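2-C-methyl-D-erythritol 4-phosphate cytidylyltransferase (Anaerococcus prevotii, PDB 4KT7) probably catalyses the transfer of a cytidylyl group from CTP to 2-C-methyl-D-erythritol 4-phosphate, releasing diphosphate, in the DXP pathway of isoprenoid biosynthesis. Local coordinates at residues A[15-20]-A[89-94]; A[42-47]-A[54-59]; A[184-189]-A[198-203]; A[192-197]-A[204-209]. One frame throughout, in Å; residues are numbered along the deposited sequence.

How the contacts relate
Contact 1 begins on strand 10-16, near the N terminus, and closes a long loop by meeting helix 88-97. Contact 2 is nested inside that loop. It sets helix 39-48 against strand 55-60, the neighbour of strand 10-16 in the sheet, and A16 N lies 2.7 Å from V59 O between the two contacts. Contacts 3 and 4 follow in series and cross each other, since their segments alternate along the chain. Both use helix 196-199. Contact 3 joins it to the loop after helix 173-184, and contact 4 to strand 206-210. L184 of contact 3 and D193 of contact 4 each touch helix 88-97 of contact 1.

Contact 1 of 4, residues A[15-20]-A[89-94]; sequences TAAGSG and ELSTFE
T15 and A17 face one side of helix 88-97, with CA atoms 7.1 Å apart for T15 and T92 and 7.0 Å for A17 and S91. The two direct touches are light. T15 CG2 lies 4.1 Å from T92 OG1, and A17 CB lies 4.0 Å from S91 OG. T15 OG1 sits between the backbone N and the carbonyl carbon (chi1 56°), which leaves the methyl CG2 to face the helix. T92 OG1 itself is bonded to R88 O, one turn back, and so offers T15 a hydroxyl that already has a partner. Residues 15-20 run off strand 10-16 into a glycine-rich loop. In IspD cytidylyltransferases this loop is part of the CTP site, and the sequence here is consistent with that role. A17, G18, S19 and G20 are poorly ordered. A water bridges the loop and the helix: it donates to A17 O at 2.9 Å and lies 2.8 Å from S91 OG. S91 OG also bonds S85 N and T87 O. T92 further touches D193, and backbone bonds from T15 to H109 and G111 fix the strand end in the sheet.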
loop_
_atom_site.group_PDB
_atom_site.type_symbol
_atom_site.label_atom_id
_atom_site.label_comp_id
_atom_site.label_asym_id
_atom_site.label_seq_id
_atom_site.Cartn_x
_atom_site.Cartn_y
_atom_site.Cartn_z
ATOM N N THR A 15 -18.379 -6.353 -9.441
ATOM C CA THR A 15 -17.644 -7.256 -10.315
ATOM C C THR A 15 -17.101 -8.460 -9.560
ATOM O O THR A 15 -16.297 -8.319 -8.624
ATOM C CB THR A 15 -16.518 -6.537 -11.094
ATOM O OG1 THR A 15 -15.635 -5.894 -10.172
ATOM C CG2 THR A 15 -17.109 -5.495 -12.055
ATOM N N ALA A 16 -17.547 -9.647 -9.970
ATOM C CA ALA A 16 -16.999 -10.897 -9.457
ATOM C C ALA A 16 -16.563 -11.834 -10.600
ATOM O O ALA A 16 -16.682 -13.058 -10.495
ATOM C CB ALA A 16 -18.014 -11.590 -8.538
ATOM N N ALA A 17 -16.050 -11.257 -11.678
ATOM C CA ALA A 17 -15.714 -12.035 -12.860
ATOM C C ALA A 17 -14.217 -12.032 -13.133
ATOM O O ALA A 17 -13.792 -12.124 -14.285
ATOM C CB ALA A 17 -16.474 -11.518 -14.071
ATOM N N GLY A 18 -13.417 -11.919 -12.078
ATOM C CA GLY A 18 -11.977 -12.070 -12.218
ATOM C C GLY A 18 -11.632 -13.548 -12.179
ATOM O O GLY A 18 -11.878 -14.280 -13.141
ATOM N N SER A 19 -11.065 -13.991 -11.059
ATOM C CA SER A 19 -10.968 -15.416 -10.769
ATOM C C SER A 19 -12.324 -15.845 -10.231
ATOM O O SER A 19 -12.607 -17.036 -10.079
ATOM C CB SER A 19 -9.871 -15.700 -9.740
ATOM O OG SER A 19 -10.173 -15.112 -8.485
ATOM N N GLY A 20 -13.160 -14.853 -9.945
ATOM C CA GLY A 20 -14.511 -15.093 -9.495
ATOM C C GLY A 20 -14.567 -15.682 -8.104
ATOM O O GLY A 20 -13.889 -15.217 -7.187
ATOM N N GLU A 89 -12.188 -4.286 -17.626
ATOM C CA GLU A 89 -12.941 -3.269 -18.327
ATOM C C GLU A 89 -14.083 -3.853 -19.165
ATOM O O GLU A 89 -15.200 -3.344 -19.153
ATOM C CB GLU A 89 -12.013 -2.414 -19.203
ATOM C CG GLU A 89 -11.097 -1.490 -18.397
ATOM C CD GLU A 89 -9.878 -2.204 -17.858
ATOM O OE1 GLU A 89 -9.490 -3.247 -18.438
ATOM O OE2 GLU A 89 -9.312 -1.733 -16.846
ATOM N N LEU A 90 -13.794 -4.907 -19.913
ATOM C CA LEU A 90 -14.822 -5.550 -20.724
ATOM C C LEU A 90 -15.919 -6.141 -19.844
ATOM O O LEU A 90 -17.104 -6.132 -20.206
ATOM C CB LEU A 90 -14.207 -6.619 -21.616
ATOM C CG LEU A 90 -13.343 -6.124 -22.789
ATOM C CD1 LEU A 90 -12.588 -7.309 -23.386
ATOM C CD2 LEU A 90 -14.196 -5.487 -23.850
ATOM N N SER A 91 -15.529 -6.633 -18.672
ATOM C CA SER A 91 -16.500 -7.063 -17.681
ATOM C C SER A 91 -17.397 -5.911 -17.213
ATOM O O SER A 91 -18.629 -6.038 -17.168
ATOM C CB SER A 91 -15.782 -7.703 -16.493
ATOM O OG SER A 91 -15.297 -8.986 -16.875
ATOM N N THR A 92 -16.791 -4.784 -16.871
ATOM C CA THR A 92 -17.560 -3.628 -16.429
ATOM C C THR A 92 -18.561 -3.198 -17.511
ATOM O O THR A 92 -19.719 -2.888 -17.219
ATOM C CB THR A 92 -16.597 -2.495 -16.083
ATOM O OG1 THR A 92 -15.787 -2.948 -14.993
ATOM C CG2 THR A 92 -17.342 -1.200 -15.706
ATOM N N PHE A 93 -18.132 -3.229 -18.766
ATOM C CA PHE A 93 -19.018 -2.835 -19.858
ATOM C C PHE A 93 -20.215 -3.753 -20.013
ATOM O O PHE A 93 -21.312 -3.288 -20.339
ATOM C CB PHE A 93 -18.275 -2.755 -21.178
ATOM C CG PHE A 93 -19.026 -2.009 -22.243
ATOM C CD1 PHE A 93 -19.330 -0.675 -22.077
ATOM C CD2 PHE A 93 -19.428 -2.647 -23.404
ATOM C CE1 PHE A 93 -20.024 0.030 -23.063
ATOM C CE2 PHE A 93 -20.118 -1.959 -24.393
ATOM C CZ PHE A 93 -20.420 -0.623 -24.215
ATOM N N GLU A 94 -20.031 -5.052 -19.787
ATOM C CA GLU A 94 -21.180 -5.963 -19.793
ATOM C C GLU A 94 -22.138 -5.551 -18.678
ATOM O O GLU A 94 -23.362 -5.634 -18.827
ATOM C CB GLU A 94 -20.754 -7.418 -19.563
ATOM C CG GLU A 94 -20.005 -8.070 -20.695
ATOM C CD GLU A 94 -20.749 -7.972 -22.016
ATOM O OE1 GLU A 94 -21.885 -8.501 -22.119
ATOM O OE2 GLU A 94 -20.196 -7.355 -22.949
HETATM O O HOH W 1 -12.946 -9.616 -15.489
#

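Contact 2 of 4, residues A[42-47]-A[54-59]; sequences ITLDTV and DEIILV
A beta-alpha-beta crossover of the Rossmann-like nucleotidyltransferase core brings L44 and V47 of helix 39-48 onto I56 and L58 of strand 55-60. The helix lies on the connection from strand 10-16 to its parallel neighbour, strand 55-60. Helix 42-47 and strand 55-59 run nearly antiparallel, at 163°, and their axes approach to 11.0 Å. All four side chains are buried and apolar. I56 sits between the two helix residues. Its CD1 meets V47 CG1 at 3.6 Å, and on its other branch CG2 meets L44 CD1 at 4.1 Å. The side chain of L44 swings toward the strand because CG is anti to the backbone N (chi1 -158°). This also carries the second methyl, CD2, tip to tip with L58 CD1 at 3.9 Å. L44 is thus forked, with one methyl for each strand residue. With an alanine in place of I56 both branches are gone, and V47 CG1 and L44 CD1 would probably lose their partners and leave a gap between helix and sheet. I14 of strand 10-16 touches V47, I56 and L58, while L72 of helix 65-73 touches L44 and L58. I79 and Y81 of strand 79-83 also pack on I56 and L58, respectively.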
loop_
_atom_site.group_PDB
_atom_site.type_symbol
_atom_site.label_atom_id
_atom_site.label_comp_id
_atom_site.label_asym_id
_atom_site.label_seq_id
_atom_site.Cartn_x
_atom_site.Cartn_y
_atom_site.Cartn_z
ATOM N N ILE A 42 -20.402 -11.756 1.736
ATOM C CA ILE A 42 -20.232 -10.702 2.734
ATOM C C ILE A 42 -20.429 -9.345 2.056
ATOM O O ILE A 42 -21.079 -8.442 2.599
ATOM C CB ILE A 42 -18.825 -10.771 3.383
ATOM C CG1 ILE A 42 -18.590 -12.161 3.991
ATOM C CG2 ILE A 42 -18.645 -9.675 4.429
ATOM C CD1 ILE A 42 -17.139 -12.475 4.238
ATOM N N THR A 43 -19.876 -9.213 0.855
ATOM C CA THR A 43 -19.980 -7.980 0.090
ATOM C C THR A 43 -21.426 -7.697 -0.280
ATOM O O THR A 43 -21.944 -6.595 -0.056
ATOM C CB THR A 43 -19.185 -8.087 -1.214
ATOM O OG1 THR A 43 -17.833 -8.457 -0.913
ATOM C CG2 THR A 43 -19.205 -6.755 -1.974
ATOM N N LEU A 44 -22.074 -8.706 -0.847
ATOM C CA LEU A 44 -23.449 -8.577 -1.319
ATOM C C LEU A 44 -24.398 -8.303 -0.152
ATOM O O LEU A 44 -25.365 -7.543 -0.286
ATOM C CB LEU A 44 -23.835 -9.846 -2.073
ATOM C CG LEU A 44 -24.989 -9.753 -3.056
ATOM C CD1 LEU A 44 -24.828 -8.530 -3.939
ATOM C CD2 LEU A 44 -25.032 -11.013 -3.902
ATOM N N ASP A 45 -24.102 -8.904 0.999
ATOM C CA ASP A 45 -24.839 -8.608 2.217
ATOM C C ASP A 45 -24.819 -7.116 2.495
ATOM O O ASP A 45 -25.864 -6.511 2.744
ATOM C CB ASP A 45 -24.243 -9.343 3.418
ATOM C CG ASP A 45 -24.843 -10.719 3.622
ATOM O OD1 ASP A 45 -25.781 -11.083 2.880
ATOM O OD2 ASP A 45 -24.379 -11.430 4.538
ATOM N N THR A 46 -23.630 -6.521 2.467
ATOM C CA THR A 46 -23.521 -5.092 2.733
ATOM C C THR A 46 -24.244 -4.242 1.685
ATOM O O THR A 46 -25.016 -3.352 2.047
ATOM C CB THR A 46 -22.058 -4.622 2.892
ATOM O OG1 THR A 46 -21.475 -5.251 4.046
ATOM C CG2 THR A 46 -22.004 -3.099 3.068
ATOM N N VAL A 47 -24.007 -4.503 0.399
ATOM C CA VAL A 47 -24.599 -3.678 -0.658
ATOM C C VAL A 47 -26.124 -3.773 -0.673
ATOM O O VAL A 47 -26.811 -2.784 -0.921
ATOM C CB VAL A 47 -24.063 -4.035 -2.059
ATOM C CG1 VAL A 47 -24.700 -3.139 -3.102
ATOM C CG2 VAL A 47 -22.563 -3.870 -2.114
ATOM N N ASP A 54 -30.934 1.299 -6.293
ATOM C CA ASP A 54 -32.215 0.776 -6.795
ATOM C C ASP A 54 -32.114 -0.608 -7.430
ATOM O O ASP A 54 -33.104 -1.328 -7.502
ATOM C CB ASP A 54 -32.862 1.748 -7.784
ATOM C CG ASP A 54 -33.195 3.081 -7.149
ATOM O OD1 ASP A 54 -34.112 3.103 -6.314
ATOM O OD2 ASP A 54 -32.534 4.101 -7.483
ATOM N N GLU A 55 -30.927 -0.965 -7.902
ATOM C CA GLU A 55 -30.707 -2.290 -8.483
ATOM C C GLU A 55 -29.253 -2.673 -8.369
ATOM O O GLU A 55 -28.379 -1.804 -8.328
ATOM C CB GLU A 55 -31.065 -2.305 -9.968
ATOM C CG GLU A 55 -30.013 -1.670 -10.851
ATOM C CD GLU A 55 -30.375 -1.681 -12.337
ATOM O OE1 GLU A 55 -31.320 -2.404 -12.745
ATOM O OE2 GLU A 55 -29.706 -0.952 -13.097
ATOM N N ILE A 56 -28.991 -3.977 -8.357
ATOM C CA ILE A 56 -27.626 -4.486 -8.235
ATOM C C ILE A 56 -27.337 -5.487 -9.352
ATOM O O ILE A 56 -28.061 -6.483 -9.511
ATOM C CB ILE A 56 -27.429 -5.203 -6.875
ATOM C CG1 ILE A 56 -27.682 -4.244 -5.702
ATOM C CG2 ILE A 56 -26.024 -5.830 -6.776
ATOM C CD1 ILE A 56 -27.538 -4.932 -4.332
ATOM N N ILE A 57 -26.274 -5.226 -10.108
ATOM C CA ILE A 57 -25.844 -6.095 -11.203
ATOM C C ILE A 57 -24.529 -6.757 -10.815
ATOM O O ILE A 57 -23.530 -6.066 -10.567
ATOM C CB ILE A 57 -25.575 -5.303 -12.507
ATOM C CG1 ILE A 57 -26.771 -4.429 -12.883
ATOM C CG2 ILE A 57 -25.240 -6.252 -13.651
ATOM C CD1 ILE A 57 -28.022 -5.153 -12.960
ATOM N N LEU A 58 -24.545 -8.084 -10.717
ATOM C CA LEU A 58 -23.334 -8.864 -10.489
ATOM C C LEU A 58 -22.748 -9.227 -11.829
ATOM O O LEU A 58 -23.453 -9.671 -12.734
ATOM C CB LEU A 58 -23.641 -10.158 -9.740
ATOM C CG LEU A 58 -23.954 -10.022 -8.259
ATOM C CD1 LEU A 58 -24.661 -11.278 -7.763
ATOM C CD2 LEU A 58 -22.655 -9.831 -7.513
ATOM N N VAL A 59 -21.451 -9.050 -11.979
ATOM C CA VAL A 59 -20.830 -9.531 -13.197
ATOM C C VAL A 59 -19.977 -10.734 -12.815
ATOM O O VAL A 59 -19.057 -10.621 -11.984
ATOM C CB VAL A 59 -20.008 -8.429 -13.879
ATOM C CG1 VAL A 59 -19.522 -8.909 -15.220
ATOM C CG2 VAL A 59 -20.865 -7.151 -14.070
#

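Contact 3 of 4, residues A[184-189]-A[198-203]; sequences LASEFK and EFFDRD
F188, in the loop after helix 173-184, lies across from F199 at the end of helix 196-199, with their CA atoms 7.8 Å apart. F188 CG is anti to the carbonyl carbon (chi1 -68°), which lays the ring against F199. The two rings form an offset stack, centroids 4.5 Å apart and planes at 16°. F199 CD1 lies over the centre of the F188 face, and the CB of F188 in turn stands above the centre of the F199 ring in a CH-pi contact. F188 also turns an edge toward the face of F200, an offset edge-to-face pair with planes at 66°. F188 CE2 and F200 CE1 are 3.8 Å apart. The three phenylalanines make an aromatic cluster at the surface of the subunit. F199 and F200 straddle the helix end, which a Schellman motif closes: R202 N bonds to F197 O and D201 N to E198 O, with D201 at positive phi. K189 O lies 3.6 Å from F199 CE2. If F199 were an alanine, the stacked face of F188 would probably be left without its partner ring. In an ST turn, F188 N donates to S186 OG at 3.2 Å. That hydroxyl also bonds Y183 O, and F200 rests on M179 and K182 of helix 173-184.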
loop_
_atom_site.group_PDB
_atom_site.type_symbol
_atom_site.label_atom_id
_atom_site.label_comp_id
_atom_site.label_asym_id
_atom_site.label_seq_id
_atom_site.Cartn_x
_atom_site.Cartn_y
_atom_site.Cartn_z
ATOM N N LEU A 184 -13.248 1.701 -25.460
ATOM C CA LEU A 184 -13.287 0.519 -26.313
ATOM C C LEU A 184 -12.785 0.825 -27.707
ATOM O O LEU A 184 -12.157 -0.012 -28.350
ATOM C CB LEU A 184 -14.709 -0.044 -26.390
ATOM C CG LEU A 184 -15.198 -0.597 -25.055
ATOM C CD1 LEU A 184 -16.706 -0.853 -25.090
ATOM C CD2 LEU A 184 -14.448 -1.858 -24.705
ATOM N N ALA A 185 -13.054 2.031 -28.183
ATOM C CA ALA A 185 -12.627 2.375 -29.528
ATOM C C ALA A 185 -11.176 2.837 -29.539
ATOM O O ALA A 185 -10.652 3.148 -30.593
ATOM C CB ALA A 185 -13.523 3.437 -30.114
ATOM N N SER A 186 -10.530 2.870 -28.373
ATOM C CA SER A 186 -9.161 3.385 -28.267
ATOM C C SER A 186 -8.127 2.292 -28.037
ATOM O O SER A 186 -8.465 1.116 -27.866
ATOM C CB SER A 186 -9.063 4.373 -27.108
ATOM O OG SER A 186 -8.934 3.683 -25.867
ATOM N N GLU A 187 -6.860 2.697 -28.015
ATOM C CA GLU A 187 -5.771 1.789 -27.671
ATOM C C GLU A 187 -5.127 2.150 -26.320
ATOM O O GLU A 187 -3.979 1.795 -26.054
ATOM C CB GLU A 187 -4.725 1.756 -28.795
ATOM C CG GLU A 187 -5.278 1.419 -30.190
ATOM C CD GLU A 187 -5.562 -0.070 -30.403
ATOM O OE1 GLU A 187 -5.222 -0.597 -31.489
ATOM O OE2 GLU A 187 -6.142 -0.714 -29.503
ATOM N N PHE A 188 -5.880 2.858 -25.477
ATOM C CA PHE A 188 -5.454 3.199 -24.125
ATOM C C PHE A 188 -5.611 2.010 -23.170
ATOM O O PHE A 188 -6.529 1.186 -23.324
ATOM C CB PHE A 188 -6.309 4.353 -23.580
ATOM C CG PHE A 188 -6.091 5.673 -24.283
ATOM C CD1 PHE A 188 -4.809 6.098 -24.621
ATOM C CD2 PHE A 188 -7.168 6.494 -24.593
ATOM C CE1 PHE A 188 -4.606 7.319 -25.258
ATOM C CE2 PHE A 188 -6.972 7.716 -25.232
ATOM C CZ PHE A 188 -5.689 8.126 -25.567
ATOM N N LYS A 189 -4.728 1.940 -22.174
ATOM C CA LYS A 189 -4.906 1.027 -21.045
ATOM C C LYS A 189 -5.043 1.854 -19.760
ATOM O O LYS A 189 -4.218 2.724 -19.491
ATOM C CB LYS A 189 -3.741 0.035 -20.972
ATOM C CG LYS A 189 -2.439 0.568 -21.564
ATOM C CD LYS A 189 -1.461 -0.561 -21.900
ATOM C CE LYS A 189 -0.075 -0.013 -22.264
ATOM N NZ LYS A 189 0.806 -1.051 -22.880
ATOM N N GLU A 198 -8.969 11.446 -17.447
ATOM C CA GLU A 198 -7.724 12.072 -17.861
ATOM C C GLU A 198 -7.450 11.781 -19.316
ATOM O O GLU A 198 -7.047 12.666 -20.069
ATOM C CB GLU A 198 -6.560 11.588 -16.991
ATOM C CG GLU A 198 -6.653 12.045 -15.547
ATOM C CD GLU A 198 -5.742 11.246 -14.619
ATOM O OE1 GLU A 198 -4.490 11.296 -14.790
ATOM O OE2 GLU A 198 -6.284 10.566 -13.716
ATOM N N PHE A 199 -7.683 10.545 -19.738
ATOM C CA PHE A 199 -7.396 10.191 -21.132
ATOM C C PHE A 199 -8.253 10.966 -22.128
ATOM O O PHE A 199 -7.827 11.251 -23.245
ATOM C CB PHE A 199 -7.574 8.692 -21.368
ATOM C CG PHE A 199 -6.422 7.872 -20.877
ATOM C CD1 PHE A 199 -5.143 8.090 -21.376
ATOM C CD2 PHE A 199 -6.610 6.878 -19.931
ATOM C CE1 PHE A 199 -4.061 7.337 -20.924
ATOM C CE2 PHE A 199 -5.537 6.117 -19.478
ATOM C CZ PHE A 199 -4.260 6.352 -19.973
ATOM N N PHE A 200 -9.463 11.318 -21.730
ATOM C CA PHE A 200 -10.337 11.984 -22.692
ATOM C C PHE A 200 -10.548 13.450 -22.378
ATOM O O PHE A 200 -11.528 14.040 -22.798
ATOM C CB PHE A 200 -11.644 11.213 -22.856
ATOM C CG PHE A 200 -11.424 9.819 -23.344
ATOM C CD1 PHE A 200 -10.934 9.591 -24.623
ATOM C CD2 PHE A 200 -11.628 8.735 -22.508
ATOM C CE1 PHE A 200 -10.691 8.290 -25.074
ATOM C CE2 PHE A 200 -11.387 7.434 -22.956
ATOM C CZ PHE A 200 -10.917 7.215 -24.235
ATOM N N ASP A 201 -9.602 14.021 -21.634
ATOM C CA ASP A 201 -9.503 15.463 -21.495
ATOM C C ASP A 201 -10.740 16.085 -20.866
ATOM O O ASP A 201 -11.161 17.173 -21.255
ATOM C CB ASP A 201 -9.211 16.079 -22.861
ATOM C CG ASP A 201 -7.785 15.806 -23.311
ATOM O OD1 ASP A 201 -6.941 15.554 -22.424
ATOM O OD2 ASP A 201 -7.509 15.840 -24.530
ATOM N N ARG A 202 -11.340 15.383 -19.919
ATOM C CA ARG A 202 -12.530 15.896 -19.256
ATOM C C ARG A 202 -12.174 16.961 -18.232
ATOM O O ARG A 202 -11.191 16.824 -17.490
ATOM C CB ARG A 202 -13.292 14.758 -18.577
ATOM C CG ARG A 202 -13.679 13.668 -19.530
ATOM C CD ARG A 202 -14.420 14.243 -20.719
ATOM N NE ARG A 202 -15.716 14.789 -20.339
ATOM C CZ ARG A 202 -16.783 14.779 -21.131
ATOM N NH1 ARG A 202 -16.699 14.237 -22.339
ATOM N NH2 ARG A 202 -17.933 15.294 -20.713
ATOM N N ASP A 203 -12.967 18.027 -18.178
ATOM C CA ASP A 203 -12.768 19.010 -17.124
ATOM C C ASP A 203 -13.684 18.758 -15.938
ATOM O O ASP A 203 -13.610 19.478 -14.937
ATOM C CB ASP A 203 -12.891 20.452 -17.640
ATOM C CG ASP A 203 -14.309 20.825 -18.020
ATOM O OD1 ASP A 203 -15.166 19.918 -18.154
ATOM O OD2 ASP A 203 -14.559 22.043 -18.195
#

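Contact 4 of 4, residues A[192-197]-A[204-209]; sequences DDSQLF and EKVKVV
V206 holds CG1 anti to its backbone N (chi1 -178°), and this spreads its two methyls over S194 and F197. CG1 lies 4.0 Å from S194 CB. CG2 lies 4.1 Å from F197 CB, close to the root of the ring. F197 CG stands anti to the carbonyl carbon (chi1 -75°), and the ring reaches back toward the start of the other segment. There F197 CD2 lies 3.7 Å from E204 O. F197 CE2 also approaches E204 CB. F197 thus meets the backbone and the base of the E204 side chain, while the carboxylate goes to R202 in a salt bridge. S194 turns only its CB to V206. Its hydroxyl turns to D192: S194 OG donates to D192 OD2 at 2.6 Å, on the syn lone pair. S194 N gives the same oxygen a bond of 3.0 Å, from above the carboxylate plane. This bond, from the N two residues on, makes an Asx turn. Q169 NE2 is a third partner of that oxygen. K145 of the second subunit pairs with D192 OD1 and also bonds S194 OG, so the turn is tied to the dimer interface. In IspD enzymes an extended beta arm of each subunit reaches over the other, and the partners here fit that arrangement. K207 bonds D150 O and makes a cation-pi contact with Y152, both of the second subunit. Within the chain, strand 206-210 runs parallel to strand 133-139, whose I135 touches S194 and V206. F171 of strand 168-172 and L175 of helix 173-184 also pack on F197.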
loop_
_atom_site.group_PDB
_atom_site.type_symbol
_atom_site.label_atom_id
_atom_site.label_comp_id
_atom_site.label_asym_id
_atom_site.label_seq_id
_atom_site.Cartn_x
_atom_site.Cartn_y
_atom_site.Cartn_z
ATOM N N ASP A 192 -7.794 2.409 -13.733
ATOM C CA ASP A 192 -9.140 2.271 -13.187
ATOM C C ASP A 192 -10.076 3.140 -13.998
ATOM O O ASP A 192 -9.616 3.917 -14.843
ATOM C CB ASP A 192 -9.174 2.719 -11.728
ATOM C CG ASP A 192 -9.023 4.218 -11.582
ATOM O OD1 ASP A 192 -7.933 4.754 -11.917
ATOM O OD2 ASP A 192 -9.987 4.874 -11.123
ATOM N N ASP A 193 -11.380 3.031 -13.748
ATOM C CA ASP A 193 -12.344 3.735 -14.589
ATOM C C ASP A 193 -12.196 5.242 -14.503
ATOM O O ASP A 193 -12.474 5.942 -15.472
ATOM C CB ASP A 193 -13.790 3.365 -14.238
ATOM C CG ASP A 193 -14.083 1.893 -14.429
ATOM O OD1 ASP A 193 -13.486 1.272 -15.336
ATOM O OD2 ASP A 193 -14.931 1.359 -13.677
ATOM N N SER A 194 -11.792 5.760 -13.344
ATOM C CA SER A 194 -11.738 7.218 -13.212
ATOM C C SER A 194 -10.597 7.824 -14.018
ATOM O O SER A 194 -10.625 9.018 -14.316
ATOM C CB SER A 194 -11.645 7.665 -11.750
ATOM O OG SER A 194 -10.339 7.450 -11.241
ATOM N N GLN A 195 -9.608 7.016 -14.399
ATOM C CA GLN A 195 -8.513 7.544 -15.225
ATOM C C GLN A 195 -9.022 7.854 -16.634
ATOM O O GLN A 195 -8.388 8.606 -17.392
ATOM C CB GLN A 195 -7.310 6.588 -15.278
ATOM C CG GLN A 195 -6.059 7.234 -15.909
ATOM C CD GLN A 195 -4.867 6.305 -15.947
ATOM O OE1 GLN A 195 -5.021 5.082 -15.986
ATOM N NE2 GLN A 195 -3.664 6.881 -15.930
ATOM N N LEU A 196 -10.188 7.306 -16.981
ATOM C CA LEU A 196 -10.795 7.632 -18.270
ATOM C C LEU A 196 -10.953 9.150 -18.400
ATOM O O LEU A 196 -10.846 9.714 -19.489
ATOM C CB LEU A 196 -12.145 6.927 -18.426
ATOM C CG LEU A 196 -12.062 5.404 -18.627
ATOM C CD1 LEU A 196 -13.467 4.797 -18.731
ATOM C CD2 LEU A 196 -11.266 5.069 -19.874
ATOM N N PHE A 197 -11.158 9.817 -17.272
ATOM C CA PHE A 197 -11.373 11.251 -17.291
ATOM C C PHE A 197 -10.141 12.013 -17.722
ATOM O O PHE A 197 -10.248 13.086 -18.317
ATOM C CB PHE A 197 -11.913 11.727 -15.943
ATOM C CG PHE A 197 -13.355 11.385 -15.745
ATOM C CD1 PHE A 197 -13.744 10.069 -15.527
ATOM C CD2 PHE A 197 -14.329 12.365 -15.809
ATOM C CE1 PHE A 197 -15.085 9.748 -15.375
ATOM C CE2 PHE A 197 -15.666 12.043 -15.646
ATOM C CZ PHE A 197 -16.037 10.728 -15.441
ATOM N N GLU A 204 -14.533 17.730 -16.041
ATOM C CA GLU A 204 -15.303 17.284 -14.896
ATOM C C GLU A 204 -14.327 16.641 -13.919
ATOM O O GLU A 204 -13.635 15.671 -14.250
ATOM C CB GLU A 204 -16.379 16.265 -15.300
ATOM C CG GLU A 204 -17.445 16.817 -16.241
ATOM C CD GLU A 204 -17.204 16.418 -17.690
ATOM O OE1 GLU A 204 -16.056 16.035 -18.031
ATOM O OE2 GLU A 204 -18.168 16.470 -18.491
ATOM N N LYS A 205 -14.271 17.177 -12.711
ATOM C CA LYS A 205 -13.304 16.695 -11.720
ATOM C C LYS A 205 -13.760 15.435 -10.981
ATOM O O LYS A 205 -14.963 15.201 -10.795
ATOM C CB LYS A 205 -12.957 17.820 -10.732
ATOM C CG LYS A 205 -12.215 18.986 -11.376
ATOM C CD LYS A 205 -11.184 19.600 -10.418
ATOM C CE LYS A 205 -10.110 20.353 -11.205
ATOM N NZ LYS A 205 -9.282 21.284 -10.384
ATOM N N VAL A 206 -12.789 14.613 -10.578
ATOM C CA VAL A 206 -13.078 13.366 -9.900
ATOM C C VAL A 206 -12.963 13.632 -8.408
ATOM O O VAL A 206 -11.889 13.965 -7.914
ATOM C CB VAL A 206 -12.100 12.237 -10.326
ATOM C CG1 VAL A 206 -12.468 10.902 -9.630
ATOM C CG2 VAL A 206 -12.103 12.075 -11.834
ATOM N N LYS A 207 -14.079 13.508 -7.691
ATOM C CA LYS A 207 -14.099 13.786 -6.267
ATOM C C LYS A 207 -13.552 12.597 -5.503
ATOM O O LYS A 207 -13.862 11.433 -5.812
ATOM C CB LYS A 207 -15.527 14.090 -5.792
ATOM C CG LYS A 207 -15.641 14.435 -4.309
ATOM C CD LYS A 207 -15.049 15.834 -4.040
ATOM C CE LYS A 207 -14.831 16.067 -2.550
ATOM N NZ LYS A 207 -14.342 17.462 -2.316
ATOM N N VAL A 208 -12.751 12.865 -4.482
ATOM C CA VAL A 208 -12.193 11.776 -3.706
ATOM C C VAL A 208 -12.911 11.706 -2.375
ATOM O O VAL A 208 -13.078 12.718 -1.699
ATOM C CB VAL A 208 -10.687 11.974 -3.480
ATOM C CG1 VAL A 208 -10.132 10.835 -2.651
ATOM C CG2 VAL A 208 -9.954 12.065 -4.824
ATOM N N VAL A 209 -13.367 10.515 -2.013
ATOM C CA VAL A 209 -13.967 10.290 -0.706
ATOM C C VAL A 209 -12.984 9.451 0.100
ATOM O O VAL A 209 -12.435 8.477 -0.426
ATOM C CB VAL A 209 -15.296 9.522 -0.863
ATOM C CG1 VAL A 209 -15.697 8.830 0.428
ATOM C CG2 VAL A 209 -16.393 10.473 -1.375
#